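PDB 6X1J: probable intron-encoded endonuclease 1 from Wickerhamomyces canadensis, which cleaves DNA as an intron-encoded LAGLIDADG homing endonuclease, taking part in the homing of a mitochondrial 21S rRNA gene intron. Local coordinates for residues 138-151 with 215-229. Sequence-based numbering, arbitrary orientation.
Sequences ERSLAYWFMDDGGK and VNPYIIPEMKYKLLF. With K (potassium ion), chain D; K (potassium ion), chain E; nucleotides of chain C.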
loop_
_atom_site.group_PDB
_atom_site.type_symbol
_atom_site.label_atom_id
_atom_site.label_comp_id
_atom_site.label_asym_id
_atom_site.label_seq_id
_atom_site.Cartn_x
_atom_site.Cartn_y
_atom_site.Cartn_z
ATOM N N GLU A 138 -5.305 -1.415 -12.211
ATOM C CA GLU A 138 -6.497 -1.471 -11.314
ATOM C C GLU A 138 -6.170 -2.254 -10.031
ATOM O O GLU A 138 -6.619 -1.774 -8.968
ATOM C CB GLU A 138 -7.691 -2.135 -12.002
ATOM C CG GLU A 138 -8.171 -1.411 -13.242
ATOM C CD GLU A 138 -7.554 -1.934 -14.520
ATOM O OE1 GLU A 138 -6.460 -2.596 -14.445
ATOM O OE2 GLU A 138 -8.156 -1.662 -15.579
ATOM N N ARG A 139 -5.333 -3.319 -10.089
ATOM C CA ARG A 139 -4.916 -4.036 -8.865
ATOM C C ARG A 139 -4.211 -3.018 -7.955
ATOM O O ARG A 139 -4.600 -2.936 -6.764
ATOM C CB ARG A 139 -4.112 -5.306 -9.192
ATOM C CG ARG A 139 -3.738 -6.149 -7.972
ATOM C CD ARG A 139 -2.858 -7.361 -8.307
ATOM N NE ARG A 139 -3.557 -8.383 -9.079
ATOM C CZ ARG A 139 -4.214 -9.417 -8.556
ATOM N NH1 ARG A 139 -4.284 -9.567 -7.236
ATOM N NH2 ARG A 139 -4.833 -10.264 -9.369
ATOM N N SER A 140 -3.250 -2.238 -8.483
ATOM C CA SER A 140 -2.508 -1.194 -7.717
ATOM C C SER A 140 -3.517 -0.202 -7.126
ATOM O O SER A 140 -3.386 0.155 -5.924
ATOM C CB SER A 140 -1.455 -0.417 -8.557
ATOM O OG SER A 140 -0.631 -1.261 -9.360
ATOM N N LEU A 141 -4.467 0.253 -7.939
ATOM C CA LEU A 141 -5.493 1.253 -7.484
ATOM C C LEU A 141 -6.255 0.725 -6.264
ATOM O O LEU A 141 -6.508 1.535 -5.345
ATOM C CB LEU A 141 -6.514 1.534 -8.584
ATOM C CG LEU A 141 -6.096 2.506 -9.682
ATOM C CD1 LEU A 141 -7.262 2.688 -10.629
ATOM C CD2 LEU A 141 -5.663 3.836 -9.097
ATOM N N ALA A 142 -6.596 -0.574 -6.253
ATOM C CA ALA A 142 -7.401 -1.201 -5.169
ATOM C C ALA A 142 -6.616 -1.165 -3.871
ATOM O O ALA A 142 -7.193 -0.843 -2.820
ATOM C CB ALA A 142 -7.791 -2.623 -5.506
ATOM N N TYR A 143 -5.349 -1.526 -3.934
ATOM C CA TYR A 143 -4.467 -1.545 -2.741
ATOM C C TYR A 143 -4.257 -0.114 -2.241
ATOM O O TYR A 143 -4.317 0.104 -1.034
ATOM C CB TYR A 143 -3.227 -2.415 -3.026
ATOM C CG TYR A 143 -3.549 -3.891 -2.980
ATOM C CD1 TYR A 143 -3.630 -4.583 -1.771
ATOM C CD2 TYR A 143 -3.901 -4.588 -4.129
ATOM C CE1 TYR A 143 -3.994 -5.934 -1.709
ATOM C CE2 TYR A 143 -4.277 -5.933 -4.085
ATOM C CZ TYR A 143 -4.333 -6.605 -2.875
ATOM O OH TYR A 143 -4.686 -7.929 -2.866
ATOM N N TRP A 144 -3.998 0.841 -3.136
ATOM C CA TRP A 144 -3.857 2.269 -2.776
ATOM C C TRP A 144 -5.128 2.686 -2.046
ATOM O O TRP A 144 -5.048 3.302 -0.991
ATOM C CB TRP A 144 -3.692 3.075 -4.035
ATOM C CG TRP A 144 -3.395 4.516 -3.830
ATOM C CD1 TRP A 144 -2.988 5.152 -2.694
ATOM C CD2 TRP A 144 -3.315 5.468 -4.892
ATOM N NE1 TRP A 144 -2.716 6.462 -2.977
ATOM C CE2 TRP A 144 -2.917 6.681 -4.317
ATOM C CE3 TRP A 144 -3.579 5.403 -6.269
ATOM C CZ2 TRP A 144 -2.752 7.838 -5.088
ATOM C CZ3 TRP A 144 -3.459 6.546 -7.024
ATOM C CH2 TRP A 144 -3.036 7.740 -6.436
ATOM N N PHE A 145 -6.265 2.298 -2.582
ATOM C CA PHE A 145 -7.576 2.673 -1.993
ATOM C C PHE A 145 -7.802 1.979 -0.631
ATOM O O PHE A 145 -8.257 2.633 0.329
ATOM C CB PHE A 145 -8.709 2.432 -3.004
ATOM C CG PHE A 145 -10.028 2.971 -2.490
ATOM C CD1 PHE A 145 -10.303 4.328 -2.534
ATOM C CD2 PHE A 145 -10.931 2.139 -1.851
ATOM C CE1 PHE A 145 -11.451 4.842 -1.950
ATOM C CE2 PHE A 145 -12.090 2.655 -1.286
ATOM C CZ PHE A 145 -12.346 4.002 -1.336
ATOM N N MET A 146 -7.481 0.692 -0.457
ATOM C CA MET A 146 -7.714 0.029 0.861
ATOM C C MET A 146 -6.802 0.694 1.894
ATOM O O MET A 146 -7.218 0.915 3.043
ATOM C CB MET A 146 -7.476 -1.484 0.783
ATOM C CG MET A 146 -8.462 -2.179 -0.163
ATOM S SD MET A 146 -8.429 -4.008 -0.173
ATOM C CE MET A 146 -7.187 -4.375 -1.411
ATOM N N ASP A 147 -5.626 1.119 1.472
ATOM C CA ASP A 147 -4.636 1.777 2.361
ATOM C C ASP A 147 -5.135 3.182 2.702
ATOM O O ASP A 147 -5.503 3.418 3.896
ATOM C CB ASP A 147 -3.260 1.749 1.712
ATOM C CG ASP A 147 -2.577 0.389 1.742
ATOM O OD1 ASP A 147 -3.212 -0.586 2.219
ATOM O OD2 ASP A 147 -1.397 0.315 1.323
ATOM N N ASP A 148 -5.235 4.053 1.692
ATOM C CA ASP A 148 -5.324 5.534 1.862
ATOM C C ASP A 148 -6.681 6.084 1.401
ATOM O O ASP A 148 -6.863 7.319 1.375
ATOM C CB ASP A 148 -4.126 6.161 1.141
ATOM C CG ASP A 148 -2.941 6.283 2.075
ATOM O OD1 ASP A 148 -2.864 5.477 3.009
ATOM O OD2 ASP A 148 -2.116 7.191 1.885
ATOM N N GLY A 149 -7.598 5.194 1.056
ATOM C CA GLY A 149 -8.901 5.519 0.474
ATOM C C GLY A 149 -9.844 6.003 1.565
ATOM O O GLY A 149 -9.579 5.738 2.727
ATOM N N GLY A 150 -10.876 6.735 1.175
ATOM C CA GLY A 150 -11.827 7.421 2.071
ATOM C C GLY A 150 -13.069 7.840 1.321
ATOM O O GLY A 150 -13.027 7.888 0.096
ATOM N N LYS A 151 -14.149 8.094 2.055
ATOM C CA LYS A 151 -15.389 8.732 1.552
ATOM C C LYS A 151 -15.253 10.255 1.674
ATOM O O LYS A 151 -14.535 10.737 2.561
ATOM C CB LYS A 151 -16.577 8.193 2.341
ATOM C CG LYS A 151 -16.848 6.708 2.127
ATOM C CD LYS A 151 -18.087 6.267 2.859
ATOM C CE LYS A 151 -18.451 4.800 2.733
ATOM N NZ LYS A 151 -19.809 4.576 3.272
ATOM N N VAL A 215 -12.001 -1.333 -9.267
ATOM C CA VAL A 215 -11.286 -1.783 -8.037
ATOM C C VAL A 215 -12.079 -2.858 -7.278
ATOM O O VAL A 215 -11.416 -3.636 -6.576
ATOM C CB VAL A 215 -10.876 -0.627 -7.110
ATOM C CG1 VAL A 215 -10.237 0.515 -7.884
ATOM C CG2 VAL A 215 -12.002 -0.097 -6.237
ATOM N N ASN A 216 -13.410 -2.901 -7.345
ATOM C CA ASN A 216 -14.212 -3.806 -6.460
ATOM C C ASN A 216 -13.724 -5.258 -6.590
ATOM O O ASN A 216 -13.639 -5.962 -5.585
ATOM C CB ASN A 216 -15.737 -3.702 -6.644
ATOM C CG ASN A 216 -16.420 -4.644 -5.666
ATOM O OD1 ASN A 216 -16.213 -4.506 -4.452
ATOM N ND2 ASN A 216 -17.128 -5.655 -6.181
ATOM N N PRO A 217 -13.352 -5.773 -7.788
ATOM C CA PRO A 217 -12.898 -7.160 -7.902
ATOM C C PRO A 217 -11.713 -7.513 -7.002
ATOM O O PRO A 217 -11.595 -8.660 -6.689
ATOM C CB PRO A 217 -12.475 -7.282 -9.366
ATOM C CG PRO A 217 -13.354 -6.258 -10.075
ATOM C CD PRO A 217 -13.405 -5.100 -9.098
ATOM N N TYR A 218 -10.914 -6.536 -6.563
ATOM C CA TYR A 218 -9.688 -6.772 -5.753
ATOM C C TYR A 218 -9.929 -6.526 -4.253
ATOM O O TYR A 218 -9.060 -6.881 -3.368
ATOM C CB TYR A 218 -8.558 -5.883 -6.303
ATOM C CG TYR A 218 -8.148 -6.195 -7.734
ATOM C CD1 TYR A 218 -7.431 -7.340 -8.025
ATOM C CD2 TYR A 218 -8.525 -5.394 -8.811
ATOM C CE1 TYR A 218 -7.048 -7.652 -9.326
ATOM C CE2 TYR A 218 -8.170 -5.699 -10.128
ATOM C CZ TYR A 218 -7.411 -6.836 -10.386
ATOM O OH TYR A 218 -7.003 -7.195 -11.643
ATOM N N ILE A 219 -11.039 -5.881 -3.903
ATOM C CA ILE A 219 -11.265 -5.440 -2.490
ATOM C C ILE A 219 -11.660 -6.668 -1.660
ATOM O O ILE A 219 -12.646 -7.302 -2.005
ATOM C CB ILE A 219 -12.353 -4.367 -2.410
ATOM C CG1 ILE A 219 -12.028 -3.132 -3.256
ATOM C CG2 ILE A 219 -12.601 -4.010 -0.956
ATOM C CD1 ILE A 219 -10.903 -2.296 -2.711
ATOM N N ILE A 220 -10.960 -6.947 -0.571
ATOM C CA ILE A 220 -11.221 -8.165 0.258
ATOM C C ILE A 220 -12.457 -7.828 1.079
ATOM O O ILE A 220 -12.809 -6.647 1.189
ATOM C CB ILE A 220 -10.019 -8.551 1.144
ATOM C CG1 ILE A 220 -9.781 -7.516 2.253
ATOM C CG2 ILE A 220 -8.775 -8.768 0.295
ATOM C CD1 ILE A 220 -8.843 -7.966 3.358
ATOM N N PRO A 221 -13.165 -8.852 1.608
ATOM C CA PRO A 221 -14.462 -8.639 2.256
ATOM C C PRO A 221 -14.409 -7.680 3.442
ATOM O O PRO A 221 -15.337 -6.941 3.614
ATOM C CB PRO A 221 -14.862 -10.058 2.691
ATOM C CG PRO A 221 -14.128 -10.976 1.716
ATOM C CD PRO A 221 -12.794 -10.282 1.521
ATOM N N GLU A 222 -13.315 -7.643 4.182
ATOM C CA GLU A 222 -13.193 -6.800 5.404
ATOM C C GLU A 222 -12.854 -5.354 5.008
ATOM O O GLU A 222 -12.756 -4.476 5.935
ATOM C CB GLU A 222 -12.116 -7.345 6.350
ATOM C CG GLU A 222 -12.383 -8.771 6.862
ATOM C CD GLU A 222 -12.178 -9.933 5.882
ATOM O OE1 GLU A 222 -11.449 -9.760 4.846
ATOM O OE2 GLU A 222 -12.766 -11.023 6.137
ATOM N N MET A 223 -12.631 -5.080 3.716
ATOM C CA MET A 223 -12.340 -3.676 3.282
ATOM C C MET A 223 -13.446 -3.099 2.370
ATOM O O MET A 223 -13.349 -1.899 1.940
ATOM C CB MET A 223 -10.951 -3.619 2.625
ATOM C CG MET A 223 -9.812 -3.823 3.630
ATOM S SD MET A 223 -9.870 -2.651 4.987
ATOM C CE MET A 223 -8.248 -2.705 5.741
ATOM N N LYS A 224 -14.503 -3.838 2.090
ATOM C CA LYS A 224 -15.552 -3.327 1.166
ATOM C C LYS A 224 -16.209 -2.075 1.759
ATOM O O LYS A 224 -16.692 -1.257 0.971
ATOM C CB LYS A 224 -16.654 -4.345 0.922
ATOM C CG LYS A 224 -16.199 -5.611 0.239
ATOM C CD LYS A 224 -16.135 -5.478 -1.247
ATOM C CE LYS A 224 -16.139 -6.825 -1.942
ATOM N NZ LYS A 224 -15.163 -6.848 -3.055
ATOM N N TYR A 225 -16.169 -1.907 3.084
ATOM C CA TYR A 225 -16.883 -0.820 3.781
ATOM C C TYR A 225 -16.366 0.552 3.319
ATOM O O TYR A 225 -17.127 1.545 3.448
ATOM C CB TYR A 225 -16.769 -0.957 5.295
ATOM C CG TYR A 225 -15.452 -0.542 5.866
ATOM C CD1 TYR A 225 -14.421 -1.458 5.970
ATOM C CD2 TYR A 225 -15.230 0.759 6.290
ATOM C CE1 TYR A 225 -13.201 -1.091 6.512
ATOM C CE2 TYR A 225 -14.008 1.144 6.822
ATOM C CZ TYR A 225 -12.984 0.213 6.923
ATOM O OH TYR A 225 -11.763 0.559 7.438
ATOM N N LYS A 226 -15.130 0.638 2.814
ATOM C CA LYS A 226 -14.516 1.950 2.447
ATOM C C LYS A 226 -15.210 2.461 1.191
ATOM O O LYS A 226 -15.155 3.654 0.956
ATOM C CB LYS A 226 -13.006 1.836 2.220
ATOM C CG LYS A 226 -12.179 1.558 3.463
ATOM C CD LYS A 226 -10.705 1.769 3.248
ATOM C CE LYS A 226 -10.275 3.114 3.771
ATOM N NZ LYS A 226 -8.806 3.270 3.778
ATOM N N LEU A 227 -15.878 1.566 0.470
ATOM C CA LEU A 227 -16.417 1.727 -0.906
ATOM C C LEU A 227 -17.957 1.676 -0.906
ATOM O O LEU A 227 -18.586 2.180 -1.871
ATOM C CB LEU A 227 -15.833 0.563 -1.724
ATOM C CG LEU A 227 -15.958 0.644 -3.238
ATOM C CD1 LEU A 227 -15.041 1.722 -3.767
ATOM C CD2 LEU A 227 -15.624 -0.684 -3.913
ATOM N N LEU A 228 -18.551 1.025 0.082
ATOM C CA LEU A 228 -19.988 0.649 0.089
ATOM C C LEU A 228 -20.863 1.830 0.567
ATOM O O LEU A 228 -20.597 2.377 1.610
ATOM C CB LEU A 228 -20.155 -0.553 1.023
ATOM C CG LEU A 228 -20.855 -1.774 0.422
ATOM C CD1 LEU A 228 -20.966 -2.894 1.456
ATOM C CD2 LEU A 228 -22.234 -1.425 -0.131
ATOM N N PHE A 229 -21.889 2.189 -0.182
ATOM C CA PHE A 229 -22.990 3.082 0.269
ATOM C C PHE A 229 -24.315 2.336 0.123
ATOM O O PHE A 229 -24.337 1.279 -0.551
ATOM C CB PHE A 229 -23.019 4.367 -0.556
ATOM C CG PHE A 229 -21.754 5.186 -0.493
ATOM C CD1 PHE A 229 -20.693 4.924 -1.354
ATOM C CD2 PHE A 229 -21.629 6.219 0.433
ATOM C CE1 PHE A 229 -19.553 5.717 -1.311
ATOM C CE2 PHE A 229 -20.495 7.011 0.471
ATOM C CZ PHE A 229 -19.448 6.740 -0.388
HETATM K K K D . -4.623 3.945 5.987
HETATM K K K E . 0.611 7.196 2.476
ATOM P P DC C 17 -4.214 7.272 5.399
ATOM O OP1 DC C 17 -3.229 6.279 5.889
ATOM O OP2 DC C 17 -3.956 7.927 4.084
ATOM O "O5'" DC C 17 -5.644 6.561 5.424
ATOM C "C5'" DC C 17 -6.919 7.156 5.038
ATOM C "C4'" DC C 17 -7.860 7.160 6.226
ATOM O "O4'" DC C 17 -7.598 8.290 7.108
ATOM C "C3'" DC C 17 -9.367 7.156 5.964
ATOM O "O3'" DC C 17 -9.948 6.108 6.780
ATOM C "C2'" DC C 17 -9.781 8.565 6.351
ATOM C "C1'" DC C 17 -8.811 8.945 7.443
ATOM N N1 DC C 17 -8.532 10.403 7.574
ATOM C C2 DC C 17 -8.476 11.005 8.846
ATOM O O2 DC C 17 -8.696 10.315 9.857
ATOM N N3 DC C 17 -8.186 12.323 8.940
ATOM C C4 DC C 17 -7.916 13.027 7.841
ATOM N N4 DC C 17 -7.658 14.329 7.978
ATOM C C5 DC C 17 -7.942 12.436 6.545
ATOM C C6 DC C 17 -8.228 11.129 6.462
ATOM P P DC C 18 -11.489 5.678 6.725
ATOM O OP1 DC C 18 -11.569 4.246 7.128
ATOM O OP2 DC C 18 -12.134 6.084 5.449
ATOM O "O5'" DC C 18 -12.176 6.597 7.832
ATOM C "C5'" DC C 18 -11.716 6.556 9.156
ATOM C "C4'" DC C 18 -12.306 7.705 9.930
ATOM O "O4'" DC C 18 -11.715 8.958 9.524
ATOM C "C3'" DC C 18 -13.823 7.906 9.882
ATOM O "O3'" DC C 18 -14.393 7.613 11.150
ATOM C "C2'" DC C 18 -13.989 9.343 9.384
ATOM C "C1'" DC C 18 -12.658 9.984 9.719
ATOM N N1 DC C 18 -12.252 11.127 8.885
ATOM C C2 DC C 18 -11.911 12.337 9.495
ATOM O O2 DC C 18 -11.961 12.429 10.732
ATOM N N3 DC C 18 -11.560 13.385 8.724
ATOM C C4 DC C 18 -11.486 13.244 7.398
ATOM N N4 DC C 18 -11.093 14.303 6.677
ATOM C C5 DC C 18 -11.800 12.014 6.755
ATOM C C6 DC C 18 -12.153 10.985 7.531
HETATM O O HOH W 1 -5.691 -4.903 -12.754
HETATM O O HOH W 2 -5.669 -9.745 -11.937
HETATM O O HOH W 3 -7.075 -8.388 -4.115
HETATM O O HOH W 4 -6.563 4.249 7.711
HETATM O O HOH W 5 -4.473 6.195 8.407
HETATM O O HOH W 6 3.421 7.262 3.069
HETATM O O HOH W 7 -1.111 9.072 3.972
HETATM O O HOH W 8 0.105 10.073 1.215
#
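K226 reaches to the C-terminal end of helix 138-148, where carbonyl oxygens run out of amide partners. It sets its backbone carbonyl at the edge of the F145 ring and its CB against CE2; bent at chi3 (99°), the chain then brings NZ 2.9 Å from M146 O, above that carbonyl's plane, and a weak hydrogen bond to G149 O joins it. A lysine suits this buried spot because its charge probably complements the helix end and the DNA phosphates close by. The next turns pack tightly. M146, flexible and unbranched, slides along I219, with CG 3.5 Å from CD1, and lays SD against M223 CB. The small A142 lets the loop come close, its CB only 3.4 Å from Y218 CB.

Toward the helix start the contact becomes wetter. One face of the Y218 ring packs against R139, whose CA sits 3.8 Å from the ring centre in a CH-pi contact. With CG anti to the backbone N (chi1 -176°), the R139 side chain runs past the ring's edge, and Y218 CE1 sits over the guanidinium face, the planes 66° apart; one water links NH2 to Y218 OH. At the other, partly exposed end, K151, whose long extended chain suits the surface, lies over one face of F229, a cation-pi contact of 4.0 Å from NZ to the ring centroid, and donates to L228 O.

The loop after helix 208-215 thus backs helix 138-148, which packs against helix 34-45. D147 O and D148 OD2 bind potassium ions beside the DNA backbone here; two such helices ending in acidic residues at the metal site are the hallmark of the LAGLIDADG fold.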